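Local structure of alpha-1,3-glucanase (Streptomyces thermodiastaticus, 7C7D) at residues A67-G71 with Q99-F103; S85-G89 with V190-D194; Q91-A97 with V186-D191; Y116-Q122 with V141-Y147; T125-N131 with T178-T184. The protein catalyses the hydrolysis of alpha-1,3-glucan as a thermostable GH87 glycosidase whose catalytic unit combines an N-terminal antiparallel beta-domain with a parallel beta-helix. All coordinates share one frame; numbering follows the deposited sequence.

Interaction 1 of 5, residues A67-G71 with Q99-F103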
# COMPACT_ATOMS: atom_id res chain seq x y z
N ALA A 67 -19.00 7.69 -12.41
CA ALA A 67 -19.82 8.85 -12.11
C ALA A 67 -20.24 9.53 -13.41
O ALA A 67 -19.83 9.15 -14.50
CB ALA A 67 -19.08 9.80 -11.17
N THR A 68 -21.10 10.54 -13.29
CA THR A 68 -21.62 11.24 -14.45
C THR A 68 -20.74 12.44 -14.73
O THR A 68 -20.45 13.22 -13.83
CB THR A 68 -23.05 11.69 -14.17
OG1 THR A 68 -23.84 10.54 -13.84
CG2 THR A 68 -23.65 12.38 -15.40
N THR A 69 -20.28 12.57 -15.98
CA THR A 69 -19.23 13.54 -16.26
C THR A 69 -19.43 14.22 -17.61
O THR A 69 -20.04 13.67 -18.53
CB THR A 69 -17.83 12.89 -16.22
OG1 THR A 69 -16.82 13.90 -16.27
CG2 THR A 69 -17.63 11.95 -17.39
N THR A 70 -18.87 15.43 -17.71
CA THR A 70 -18.72 16.11 -18.99
C THR A 70 -17.28 16.09 -19.47
O THR A 70 -16.96 16.73 -20.48
CB THR A 70 -19.23 17.56 -18.88
OG1 THR A 70 -18.49 18.26 -17.87
CG2 THR A 70 -20.72 17.57 -18.54
N GLY A 71 -16.39 15.38 -18.77
CA GLY A 71 -15.02 15.19 -19.19
C GLY A 71 -14.85 13.94 -20.03
O GLY A 71 -15.81 13.39 -20.58
N GLN A 99 -15.39 21.34 -17.06
CA GLN A 99 -15.95 20.02 -16.99
C GLN A 99 -15.99 19.55 -15.56
O GLN A 99 -15.24 20.02 -14.71
CB GLN A 99 -15.16 19.07 -17.94
CG GLN A 99 -15.20 19.56 -19.42
CD GLN A 99 -14.30 18.82 -20.39
OE1 GLN A 99 -13.37 18.12 -20.00
NE2 GLN A 99 -14.55 19.03 -21.67
N ARG A 100 -16.92 18.65 -15.31
CA ARG A 100 -17.22 18.24 -13.96
C ARG A 100 -17.44 16.75 -13.94
O ARG A 100 -17.71 16.11 -14.96
CB ARG A 100 -18.46 18.97 -13.43
CG ARG A 100 -19.70 18.75 -14.25
CD ARG A 100 -20.80 19.72 -13.86
NE ARG A 100 -21.67 20.11 -14.97
CZ ARG A 100 -21.47 21.17 -15.75
NH1 ARG A 100 -20.43 21.97 -15.55
NH2 ARG A 100 -22.32 21.43 -16.73
N VAL A 101 -17.31 16.19 -12.75
CA VAL A 101 -17.71 14.82 -12.50
C VAL A 101 -18.64 14.84 -11.30
O VAL A 101 -18.32 15.46 -10.28
CB VAL A 101 -16.51 13.88 -12.31
CG1 VAL A 101 -15.60 14.39 -11.22
CG2 VAL A 101 -16.98 12.47 -12.00
N GLU A 102 -19.81 14.25 -11.45
CA GLU A 102 -20.88 14.31 -10.46
C GLU A 102 -21.02 12.93 -9.84
O GLU A 102 -21.46 11.99 -10.50
CB GLU A 102 -22.18 14.74 -11.13
CG GLU A 102 -23.35 14.87 -10.18
CD GLU A 102 -24.59 15.39 -10.88
OE1 GLU A 102 -24.48 15.81 -12.05
OE2 GLU A 102 -25.67 15.37 -10.25
N PHE A 103 -20.64 12.81 -8.57
CA PHE A 103 -20.69 11.55 -7.86
C PHE A 103 -22.02 11.43 -7.13
O PHE A 103 -22.52 12.39 -6.55
CB PHE A 103 -19.59 11.50 -6.80
CG PHE A 103 -18.20 11.40 -7.37
CD1 PHE A 103 -17.62 10.17 -7.61
CD2 PHE A 103 -17.47 12.54 -7.63
CE1 PHE A 103 -16.35 10.08 -8.13
CE2 PHE A 103 -16.19 12.46 -8.14
CZ PHE A 103 -15.63 11.23 -8.39

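Interaction 2 of 5, residues S85-G89 with V190-D194. With CA (calcium ion), chain C.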
# COMPACT_ATOMS: atom_id res chain seq x y z
N SER A 85 -2.49 3.66 -16.41
CA SER A 85 -2.03 2.45 -15.73
C SER A 85 -1.96 2.63 -14.23
O SER A 85 -2.11 1.66 -13.49
CB SER A 85 -0.66 2.00 -16.27
OG SER A 85 0.39 2.87 -15.85
N GLU A 86 -1.72 3.86 -13.77
CA GLU A 86 -1.62 4.13 -12.34
C GLU A 86 -2.96 4.51 -11.71
O GLU A 86 -3.01 4.76 -10.50
CB GLU A 86 -0.58 5.22 -12.04
CG GLU A 86 0.87 4.75 -12.15
CD GLU A 86 1.85 5.69 -11.47
OE1 GLU A 86 1.42 6.76 -11.00
OE2 GLU A 86 3.05 5.35 -11.41
N ALA A 87 -4.03 4.56 -12.48
CA ALA A 87 -5.34 4.88 -11.93
C ALA A 87 -5.98 3.64 -11.33
O ALA A 87 -5.85 2.53 -11.85
CB ALA A 87 -6.25 5.43 -13.03
N SER A 88 -6.69 3.83 -10.21
CA SER A 88 -7.57 2.80 -9.68
C SER A 88 -8.53 2.36 -10.78
O SER A 88 -9.15 3.19 -11.45
CB SER A 88 -8.34 3.38 -8.50
OG SER A 88 -9.07 2.38 -7.81
N GLY A 89 -8.64 1.04 -10.98
CA GLY A 89 -9.45 0.54 -12.08
C GLY A 89 -8.86 0.75 -13.45
O GLY A 89 -9.53 0.43 -14.45
N VAL A 190 -9.31 13.00 -12.69
CA VAL A 190 -9.86 12.49 -11.43
C VAL A 190 -9.97 10.98 -11.51
O VAL A 190 -10.59 10.43 -12.44
CB VAL A 190 -11.23 13.13 -11.14
CG1 VAL A 190 -11.77 12.63 -9.81
CG2 VAL A 190 -11.11 14.66 -11.12
N ASP A 191 -9.39 10.29 -10.53
CA ASP A 191 -9.34 8.83 -10.54
C ASP A 191 -10.48 8.20 -9.75
O ASP A 191 -11.22 7.35 -10.26
CB ASP A 191 -7.99 8.39 -9.97
CG ASP A 191 -7.82 6.89 -9.93
OD1 ASP A 191 -8.65 6.16 -10.53
OD2 ASP A 191 -6.84 6.44 -9.29
N VAL A 192 -10.61 8.60 -8.48
CA VAL A 192 -11.52 7.95 -7.54
C VAL A 192 -11.70 8.93 -6.39
O VAL A 192 -10.80 9.71 -6.07
CB VAL A 192 -10.95 6.58 -7.07
CG1 VAL A 192 -9.52 6.70 -6.52
CG2 VAL A 192 -11.88 5.90 -6.06
N ALA A 193 -12.88 8.91 -5.78
CA ALA A 193 -13.19 9.75 -4.63
C ALA A 193 -13.65 8.88 -3.47
O ALA A 193 -14.41 7.93 -3.66
CB ALA A 193 -14.27 10.78 -4.97
N ASP A 194 -13.18 9.21 -2.26
CA ASP A 194 -13.53 8.49 -1.04
C ASP A 194 -14.46 9.37 -0.21
O ASP A 194 -14.16 10.55 0.03
CB ASP A 194 -12.29 8.16 -0.20
CG ASP A 194 -11.19 7.47 -0.99
OD1 ASP A 194 -11.48 6.74 -1.96
OD2 ASP A 194 -10.02 7.65 -0.61
CA CA C . -10.48 5.18 -11.44

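Interaction 3 of 5, residues Q91-A97 with V186-D191. With CA (calcium ion), chain C.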
# COMPACT_ATOMS: atom_id res chain seq x y z
N GLN A 91 -8.60 3.38 -14.99
CA GLN A 91 -9.42 4.37 -15.68
C GLN A 91 -9.56 5.60 -14.80
O GLN A 91 -9.51 5.52 -13.57
CB GLN A 91 -10.81 3.82 -15.99
CG GLN A 91 -10.81 2.65 -16.94
CD GLN A 91 -12.12 1.91 -16.89
OE1 GLN A 91 -13.05 2.24 -17.61
NE2 GLN A 91 -12.21 0.92 -16.01
N ALA A 92 -9.76 6.74 -15.45
CA ALA A 92 -9.95 8.01 -14.76
C ALA A 92 -10.71 8.92 -15.71
O ALA A 92 -11.02 8.55 -16.84
CB ALA A 92 -8.61 8.61 -14.33
N VAL A 93 -11.00 10.14 -15.26
CA VAL A 93 -11.76 11.10 -16.05
C VAL A 93 -10.97 12.39 -16.13
O VAL A 93 -10.69 13.03 -15.10
CB VAL A 93 -13.16 11.36 -15.46
CG1 VAL A 93 -13.89 12.39 -16.30
CG2 VAL A 93 -13.97 10.05 -15.41
N ARG A 94 -10.60 12.79 -17.35
CA ARG A 94 -9.87 14.02 -17.58
C ARG A 94 -10.86 15.17 -17.69
O ARG A 94 -11.76 15.14 -18.54
CB ARG A 94 -9.05 13.93 -18.86
CG ARG A 94 -8.21 15.18 -19.13
CD ARG A 94 -7.25 14.97 -20.29
NE ARG A 94 -7.95 14.87 -21.57
CZ ARG A 94 -7.94 13.79 -22.34
NH1 ARG A 94 -7.28 12.70 -21.98
NH2 ARG A 94 -8.60 13.80 -23.49
N LEU A 95 -10.72 16.16 -16.82
CA LEU A 95 -11.58 17.33 -16.82
C LEU A 95 -10.77 18.51 -17.33
O LEU A 95 -9.88 19.00 -16.63
CB LEU A 95 -12.08 17.64 -15.41
CG LEU A 95 -12.83 16.53 -14.67
CD1 LEU A 95 -13.20 17.02 -13.28
CD2 LEU A 95 -14.07 16.11 -15.44
N ASP A 96 -11.06 18.97 -18.53
CA ASP A 96 -10.64 20.31 -18.89
C ASP A 96 -11.28 21.29 -17.94
O ASP A 96 -12.37 21.04 -17.36
CB ASP A 96 -11.15 20.68 -20.28
CG ASP A 96 -10.34 20.05 -21.40
OD1 ASP A 96 -9.18 19.69 -21.17
OD2 ASP A 96 -10.89 19.91 -22.52
N ALA A 97 -10.67 22.47 -17.79
CA ALA A 97 -11.55 23.56 -17.44
C ALA A 97 -12.65 23.52 -18.49
O ALA A 97 -12.49 24.01 -19.61
CB ALA A 97 -10.74 24.91 -17.45
N VAL A 186 -7.17 24.51 -13.94
CA VAL A 186 -6.15 23.55 -14.34
C VAL A 186 -6.88 22.30 -14.77
O VAL A 186 -7.96 21.99 -14.25
CB VAL A 186 -5.14 23.27 -13.19
CG1 VAL A 186 -5.83 22.67 -11.97
CG2 VAL A 186 -3.99 22.38 -13.68
N GLN A 187 -6.31 21.58 -15.73
CA GLN A 187 -6.91 20.33 -16.18
C GLN A 187 -6.62 19.24 -15.15
O GLN A 187 -5.46 19.01 -14.81
CB GLN A 187 -6.34 19.95 -17.54
CG GLN A 187 -6.95 18.71 -18.18
CD GLN A 187 -6.17 18.28 -19.40
OE1 GLN A 187 -5.05 17.79 -19.28
NE2 GLN A 187 -6.75 18.47 -20.58
N VAL A 188 -7.67 18.59 -14.65
CA VAL A 188 -7.53 17.62 -13.57
C VAL A 188 -8.03 16.27 -14.05
O VAL A 188 -9.15 16.16 -14.55
CB VAL A 188 -8.30 18.06 -12.31
CG1 VAL A 188 -8.03 17.07 -11.17
CG2 VAL A 188 -7.94 19.48 -11.91
N THR A 189 -7.20 15.25 -13.90
CA THR A 189 -7.61 13.88 -14.18
C THR A 189 -8.02 13.25 -12.85
O THR A 189 -7.17 13.04 -11.97
CB THR A 189 -6.49 13.12 -14.87
OG1 THR A 189 -6.22 13.75 -16.13
CG2 THR A 189 -6.89 11.67 -15.12
N VAL A 190 -9.31 13.00 -12.69
CA VAL A 190 -9.86 12.49 -11.43
C VAL A 190 -9.97 10.98 -11.51
O VAL A 190 -10.59 10.43 -12.44
CB VAL A 190 -11.23 13.13 -11.14
CG1 VAL A 190 -11.77 12.63 -9.81
CG2 VAL A 190 -11.11 14.66 -11.12
N ASP A 191 -9.39 10.29 -10.53
CA ASP A 191 -9.34 8.83 -10.54
C ASP A 191 -10.48 8.20 -9.75
O ASP A 191 -11.22 7.35 -10.26
CB ASP A 191 -7.99 8.39 -9.97
CG ASP A 191 -7.82 6.89 -9.93
OD1 ASP A 191 -8.65 6.16 -10.53
OD2 ASP A 191 -6.84 6.44 -9.29
CA CA C . -10.48 5.18 -11.44

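Interaction 4 of 5, residues Y116-Q122 with V141-Y147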
# COMPACT_ATOMS: atom_id res chain seq x y z
N TYR A 116 -6.13 12.13 -7.83
CA TYR A 116 -6.17 12.92 -9.05
C TYR A 116 -4.74 13.10 -9.55
O TYR A 116 -3.77 12.88 -8.82
CB TYR A 116 -6.78 14.31 -8.77
CG TYR A 116 -5.79 15.13 -7.98
CD1 TYR A 116 -5.70 14.99 -6.60
CD2 TYR A 116 -4.87 15.96 -8.62
CE1 TYR A 116 -4.74 15.68 -5.87
CE2 TYR A 116 -3.90 16.63 -7.90
CZ TYR A 116 -3.84 16.49 -6.53
OH TYR A 116 -2.89 17.18 -5.81
N SER A 117 -4.63 13.58 -10.80
CA SER A 117 -3.35 14.01 -11.36
C SER A 117 -3.56 15.34 -12.09
O SER A 117 -4.62 15.56 -12.68
CB SER A 117 -2.85 12.96 -12.36
OG SER A 117 -1.59 13.32 -12.91
N VAL A 118 -2.57 16.22 -12.02
CA VAL A 118 -2.52 17.40 -12.89
C VAL A 118 -1.19 17.37 -13.62
O VAL A 118 -0.24 16.69 -13.19
CB VAL A 118 -2.72 18.71 -12.10
CG1 VAL A 118 -4.08 18.75 -11.43
CG2 VAL A 118 -1.58 18.94 -11.11
N PRO A 119 -1.06 18.11 -14.72
CA PRO A 119 0.18 18.05 -15.50
C PRO A 119 1.38 18.52 -14.70
O PRO A 119 1.29 19.42 -13.86
CB PRO A 119 -0.10 18.97 -16.69
CG PRO A 119 -1.59 18.94 -16.83
CD PRO A 119 -2.09 18.89 -15.42
N ASP A 120 2.52 17.88 -14.96
CA ASP A 120 3.73 18.19 -14.21
C ASP A 120 4.10 19.65 -14.40
O ASP A 120 4.06 20.18 -15.51
CB ASP A 120 4.87 17.30 -14.70
CG ASP A 120 6.00 17.20 -13.70
OD1 ASP A 120 5.85 17.75 -12.58
OD2 ASP A 120 7.02 16.58 -14.02
N GLY A 121 4.42 20.32 -13.29
CA GLY A 121 4.72 21.73 -13.28
C GLY A 121 3.54 22.63 -12.96
O GLY A 121 3.74 23.82 -12.71
N GLN A 122 2.33 22.09 -12.95
CA GLN A 122 1.13 22.90 -12.78
C GLN A 122 0.45 22.60 -11.46
O GLN A 122 0.69 21.58 -10.81
CB GLN A 122 0.16 22.68 -13.94
CG GLN A 122 0.75 23.07 -15.29
CD GLN A 122 -0.20 22.77 -16.43
OE1 GLN A 122 -1.31 22.29 -16.21
NE2 GLN A 122 0.23 23.06 -17.65
N VAL A 141 -5.09 21.10 -5.77
CA VAL A 141 -4.54 20.07 -6.64
C VAL A 141 -3.19 20.53 -7.15
O VAL A 141 -3.01 21.69 -7.53
CB VAL A 141 -5.49 19.71 -7.80
CG1 VAL A 141 -6.70 18.93 -7.29
CG2 VAL A 141 -5.94 20.94 -8.55
N THR A 142 -2.22 19.61 -7.13
CA THR A 142 -0.87 19.98 -7.51
C THR A 142 -0.13 18.78 -8.08
O THR A 142 -0.50 17.63 -7.85
CB THR A 142 -0.08 20.58 -6.33
OG1 THR A 142 1.21 21.00 -6.79
CG2 THR A 142 0.07 19.55 -5.22
N SER A 143 0.94 19.09 -8.82
CA SER A 143 1.89 18.11 -9.31
C SER A 143 3.15 18.05 -8.46
O SER A 143 4.04 17.24 -8.74
CB SER A 143 2.28 18.42 -10.76
OG SER A 143 2.82 19.73 -10.87
N LYS A 144 3.21 18.86 -7.39
CA LYS A 144 4.43 18.99 -6.60
C LYS A 144 4.91 17.65 -6.06
O LYS A 144 6.12 17.38 -6.04
CB LYS A 144 4.19 19.98 -5.46
CG LYS A 144 5.33 20.02 -4.45
CD LYS A 144 5.07 21.01 -3.33
CE LYS A 144 6.26 21.07 -2.39
NZ LYS A 144 6.05 22.01 -1.27
N TYR A 145 3.99 16.79 -5.62
CA TYR A 145 4.35 15.53 -4.98
C TYR A 145 4.37 14.37 -5.95
O TYR A 145 4.54 13.22 -5.52
CB TYR A 145 3.39 15.25 -3.82
CG TYR A 145 3.24 16.44 -2.91
CD1 TYR A 145 4.23 16.77 -2.01
CD2 TYR A 145 2.11 17.24 -2.98
CE1 TYR A 145 4.10 17.87 -1.18
CE2 TYR A 145 1.97 18.34 -2.16
CZ TYR A 145 2.97 18.66 -1.27
OH TYR A 145 2.82 19.76 -0.45
N SER A 146 4.20 14.64 -7.24
CA SER A 146 4.03 13.63 -8.27
C SER A 146 5.18 13.70 -9.27
O SER A 146 6.00 14.62 -9.24
CB SER A 146 2.69 13.84 -8.99
OG SER A 146 1.60 13.72 -8.09
N TYR A 147 5.22 12.71 -10.17
CA TYR A 147 6.21 12.62 -11.25
C TYR A 147 7.60 12.36 -10.69
O TYR A 147 8.46 13.26 -10.64
CB TYR A 147 6.16 13.85 -12.17
CG TYR A 147 4.79 14.06 -12.76
CD1 TYR A 147 4.40 13.40 -13.92
CD2 TYR A 147 3.88 14.91 -12.15
CE1 TYR A 147 3.13 13.59 -14.46
CE2 TYR A 147 2.61 15.09 -12.67
CZ TYR A 147 2.24 14.44 -13.83
OH TYR A 147 0.99 14.62 -14.36
O HOH W 1 -0.45 15.34 -10.01
O HOH W 2 8.83 16.36 -11.81

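Interaction 5 of 5, residues T125-N131 with T178-T184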
# COMPACT_ATOMS: atom_id res chain seq x y z
N THR A 125 -6.85 24.48 -8.31
CA THR A 125 -7.87 24.04 -7.37
C THR A 125 -8.95 23.30 -8.14
O THR A 125 -9.04 23.38 -9.37
CB THR A 125 -8.49 25.20 -6.60
OG1 THR A 125 -8.99 26.17 -7.52
CG2 THR A 125 -7.45 25.85 -5.69
N LEU A 126 -9.77 22.58 -7.39
CA LEU A 126 -10.90 21.84 -7.93
C LEU A 126 -12.11 22.22 -7.09
O LEU A 126 -12.10 22.02 -5.87
CB LEU A 126 -10.61 20.34 -7.84
CG LEU A 126 -11.52 19.35 -8.55
CD1 LEU A 126 -11.65 19.62 -10.04
CD2 LEU A 126 -11.00 17.94 -8.33
N ASP A 127 -13.12 22.80 -7.72
CA ASP A 127 -14.29 23.25 -6.98
C ASP A 127 -15.17 22.07 -6.59
O ASP A 127 -15.19 21.03 -7.26
CB ASP A 127 -15.11 24.25 -7.81
CG ASP A 127 -14.51 25.65 -7.80
OD1 ASP A 127 -13.51 25.87 -7.08
OD2 ASP A 127 -15.06 26.54 -8.48
N VAL A 128 -15.89 22.23 -5.48
CA VAL A 128 -16.77 21.20 -4.94
C VAL A 128 -18.17 21.78 -4.83
O VAL A 128 -18.36 22.86 -4.25
CB VAL A 128 -16.28 20.68 -3.58
CG1 VAL A 128 -17.14 19.52 -3.11
CG2 VAL A 128 -14.81 20.25 -3.67
N TYR A 129 -19.15 21.07 -5.40
CA TYR A 129 -20.55 21.42 -5.29
C TYR A 129 -21.26 20.28 -4.57
O TYR A 129 -20.91 19.11 -4.75
CB TYR A 129 -21.19 21.59 -6.67
CG TYR A 129 -20.73 22.82 -7.44
CD1 TYR A 129 -19.44 22.90 -7.95
CD2 TYR A 129 -21.59 23.88 -7.67
CE1 TYR A 129 -19.02 24.01 -8.66
CE2 TYR A 129 -21.18 25.00 -8.37
CZ TYR A 129 -19.90 25.06 -8.87
OH TYR A 129 -19.49 26.17 -9.57
N VAL A 130 -22.25 20.63 -3.76
CA VAL A 130 -23.11 19.64 -3.12
C VAL A 130 -24.53 20.02 -3.47
O VAL A 130 -25.02 21.08 -3.04
CB VAL A 130 -22.90 19.59 -1.60
CG1 VAL A 130 -23.98 18.72 -0.97
CG2 VAL A 130 -21.51 19.08 -1.26
N ASN A 131 -25.20 19.17 -4.25
CA ASN A 131 -26.58 19.40 -4.66
C ASN A 131 -26.72 20.67 -5.51
O ASN A 131 -27.68 21.42 -5.38
CB ASN A 131 -27.53 19.43 -3.46
CG ASN A 131 -27.62 18.09 -2.76
OD1 ASN A 131 -27.78 18.02 -1.54
ND2 ASN A 131 -27.51 17.01 -3.53
N THR A 178 -25.60 14.33 -4.24
CA THR A 178 -24.64 14.53 -5.32
C THR A 178 -23.49 15.39 -4.81
O THR A 178 -23.72 16.43 -4.19
CB THR A 178 -25.29 15.22 -6.52
OG1 THR A 178 -25.91 16.43 -6.08
CG2 THR A 178 -26.33 14.31 -7.15
N VAL A 179 -22.27 14.94 -5.07
CA VAL A 179 -21.07 15.75 -4.87
C VAL A 179 -20.41 15.88 -6.24
O VAL A 179 -20.07 14.87 -6.87
CB VAL A 179 -20.11 15.13 -3.85
CG1 VAL A 179 -18.78 15.89 -3.81
CG2 VAL A 179 -20.75 15.12 -2.47
N THR A 180 -20.25 17.12 -6.70
CA THR A 180 -19.69 17.39 -8.01
C THR A 180 -18.35 18.09 -7.86
O THR A 180 -18.21 19.03 -7.08
CB THR A 180 -20.65 18.26 -8.83
OG1 THR A 180 -21.90 17.58 -8.99
CG2 THR A 180 -20.07 18.54 -10.21
N LEU A 181 -17.36 17.60 -8.60
CA LEU A 181 -16.06 18.24 -8.70
C LEU A 181 -16.00 18.95 -10.04
O LEU A 181 -16.27 18.34 -11.08
CB LEU A 181 -14.95 17.19 -8.61
CG LEU A 181 -15.03 16.22 -7.43
CD1 LEU A 181 -13.85 15.27 -7.43
CD2 LEU A 181 -15.11 16.99 -6.11
N GLN A 182 -15.66 20.23 -10.02
CA GLN A 182 -15.67 21.08 -11.20
C GLN A 182 -14.29 21.70 -11.40
O GLN A 182 -13.82 22.45 -10.54
CB GLN A 182 -16.72 22.18 -11.07
CG GLN A 182 -16.84 23.07 -12.28
CD GLN A 182 -18.28 23.31 -12.66
OE1 GLN A 182 -19.01 22.37 -12.99
NE2 GLN A 182 -18.70 24.56 -12.60
N ALA A 183 -13.66 21.40 -12.53
CA ALA A 183 -12.36 21.99 -12.84
C ALA A 183 -12.56 23.43 -13.28
O ALA A 183 -13.56 23.74 -13.92
CB ALA A 183 -11.68 21.20 -13.96
N THR A 184 -11.63 24.31 -12.93
CA THR A 184 -11.79 25.73 -13.24
C THR A 184 -10.51 26.39 -13.74
O THR A 184 -10.56 27.28 -14.59
CB THR A 184 -12.32 26.51 -12.04
OG1 THR A 184 -11.39 26.42 -10.95
CG2 THR A 184 -13.70 26.02 -11.60
O HOH W 3 -9.35 23.05 -12.02
O HOH W 4 -17.01 26.33 -10.28
O HOH W 5 -23.69 18.38 -6.60

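Interaction 1 of 5, residues A67-G71 with Q99-F103
T69 and R100 illustrate how a short strand can be fixed at its end by a hydroxyl as well as by its backbone. With OG1 set opposite the backbone N (chi1 -170°), the T69 side chain reaches across, and OG1 donates to R100 O at 2.7 Å, tilted from the carbonyl plane. T70 N reaches the same R100 O at 3.1 Å, almost in line with the carbonyl bond, giving this oxygen two donors. T69 OG1 also accepts from G71 N at 2.9 Å, which closes an ST turn. A valine at T69 would probably leave R100 O with T70 N as its one donor across this contact, and G71 N without its mate in the turn.

T70 returns the grip: its OG1 receives R100 N at 3.0 Å, while its CG2 lies over one face of the R100 guanidinium, whose NH1 is bonded to Q182. The extended Q99 side chain runs beside T70 O and brings OE1 near G71 CA, though OE1 is bonded to D96 N.

At the other end A67 CB sits over a face of the F103 ring, 4.2 Å from its centroid and offset toward the rim, and presses tightly on V101 CG2 at 3.5 Å. Between the two ends T68 and E102 form an antiparallel hydrogen-bonded pair. T69 and V101 share the face turned to strand 92-95. This is the construction of an edge strand in a beta-sandwich: strand 68-69 closes one side of a five-stranded antiparallel sheet, with strand 100-104 next to it.

Interaction 2 of 5, residues S85-G89 with V190-D194
D191 meets S88 and A87 through its carboxylate, and a calcium ion bound by D191 and S88 ties the two segments together. The backbone departs from the extended strand conformation here (psi -55°), and D191 O binds the calcium at 2.6 Å. The carboxylate, carried on a CG opposite the backbone N (chi1 180°), divides its oxygens between two tasks. OD1 binds the calcium at 2.3 Å. OD2 accepts from S88 N at 2.8 Å on its syn side, slightly out of the carboxylate plane, in a fairly straight bond of 161°. Together the two bonds fix the rotation of the group, and the second is likely to hold the loop where S88 O also reaches the calcium, at 2.4 Å. A87 packs its CB against the same carboxylate, 3.5 Å from D191 OD1.

V192 follows with an apolar touch, its CG1 lying 4.0 Å from S88 CB. Further along, D194 turns to other partners, S61 and R372, the latter through a salt bridge to a strand of the beta-helix.

E63, E65 and Q91 O complete the calcium site. Its ligands are all oxygens, three carboxylates among them, as suits a hard cation. The ion would offset the mutual repulsion of these acids and of the carbonyls of S88, Q91 and D191, so the loop and the strand are likely to depend on the metal for their close approach.

Interaction 3 of 5, residues Q91-A97 with V186-D191
Q91 O and D191 OD1 stand only 3.2 Å apart, two acceptors brought together at the end of a strand pair by the calcium ion, which Q91 O binds at 2.4 Å. Beyond the metal the pairing becomes regular and antiparallel: V93 with V190 and L95 with V188 exchange backbone hydrogen bonds, while R94 and T189 form the non-hydrogen-bonded pair between them.

At the far end a side-chain bond takes over. Q187, extended from a CG opposite its backbone N (chi1 -176°), passes R94 and donates NE2 to D96 OD1 at 2.8 Å, with amide and carboxylate nearly coplanar. R94 lies across this amide, its CD 3.5 Å from Q187 NE2, with the guanidinium turned 48° from the amide plane. A92 CB touches V190 O, at 3.3 Å, and also T189 CG2. On the other face L95 CD1 meets V190 CG2 at 3.8 Å.

Strand 72-74 continues the sheet beyond strand 92-95, bonding to A92 and R94, and strand 109-117 flanks strand 188-196, bonding to T189 and D191. V93 and L95 pack against T69 of the facing sheet.

Interaction 4 of 5, residues Y116-Q122 with V141-Y147
Y116 and V141 supply the apolar part of the contact, with V141 CG1 centred over one face of the Y116 ring, 3.6 Å from its centroid. V118 backs the same valine and pushes CG2 against the backbone of T142 and S143. A second ring is covered in another way: D120 CB lies over the centre of the Y147 ring, and its carboxylate stacks on that face with planes 12° apart.

Both tyrosine hydroxyls are also used. Y116 OH accepts T142 N at 2.8 Å near the plane of its ring, and Y147 OH donates to V118 O at 2.7 Å, approaching from above the carbonyl plane rather than on a lone pair.

S143 makes the remaining direct bonds. Its OG, held between the backbone N and the carbonyl carbon (chi1 58°), donates in the carbonyl plane to a lone pair of Q122 O at 2.8 Å, and S143 N meets the same oxygen at 3.2 Å. G121 N adds a weak bond to S143 OG. These partners lie on two turns, type II from P119 to Q122 and type I from S143 to S146. A water that accepts from V118 N donates weakly to S146 OG.

The contact joins the ends of strands 109-117 and 133-142, which belong to different sheets: S117 pairs with T189 in one, V141 with G124 in the other. Beyond the strand end, K144 and Y145 reach E296, and Y145 stacks on H326, both partners within the beta-helix part of the chain.

Interaction 5 of 5, residues T125-N131 with T178-T184
L126 and L181 begin the close-packed face of this antiparallel pair, L126 CD2 lying 4.0 Å from L181 CD1. L126 CG stands opposite the backbone N (chi1 -170°), a setting that carries CD1 over the Q182 carbonyl toward A183 CB. Next along, V128 bridges two residues, with CG1 at 4.0 Å from V179 CG1 and CG2 beside L181 CD2, and V130 touches V179. An alanine at L126 would probably open a gap between L181 and A183 on this buried face. In the middle of the pair the backbone is regular: D127 with Q182 and Y129 with T180 are hydrogen-bonded pairs, Y129 N reaching T180 O at 2.8 Å.

The opposite face is looser and wetter. There the Y129 ring crosses Q182 obliquely, its plane 48° from the amide. One water donates to D127 OD2 at 2.7 Å, lies in the plane of the Y129 ring at 2.6 Å from Y129 OH, and accepts weakly from Q182 NE2; Q182 OE1 is bonded to R100. At one end of the pair a water stands in for a direct backbone bond, donating to T125 O at 2.7 Å and accepting from T184 N at 2.8 Å.

The chemistry is thus two-sided. Aliphatic groups face inward, where L181 meets V190 and V179 meets F195 of strand 188-196, while polar groups on the outer face share their hydrogen bonds with solvent.

How the interactions relate
All five contacts belong to the N-terminal beta-domain, but their chemistry follows their depth. Interactions 2 and 3 are buried and share V190, D191 and the calcium ion; interaction 2 ties a loop to strand 188-196 through the metal, whereas interaction 3 adds the metal to strand pairing. Interactions 1 and 5 lie in the other sheet, where strands 100-104 and 178-183 are neighbours: the first is a surface edge secured by threonine hydroxyls, the second partly buried, with an aliphatic inner face. The sheets meet where T69 touches V93 and L181 touches V190. Interaction 4, also partly buried, relies on tyrosines and turns instead of paired strands, and contacts interaction 3 through T189 O and S117 N and interaction 5 through V141.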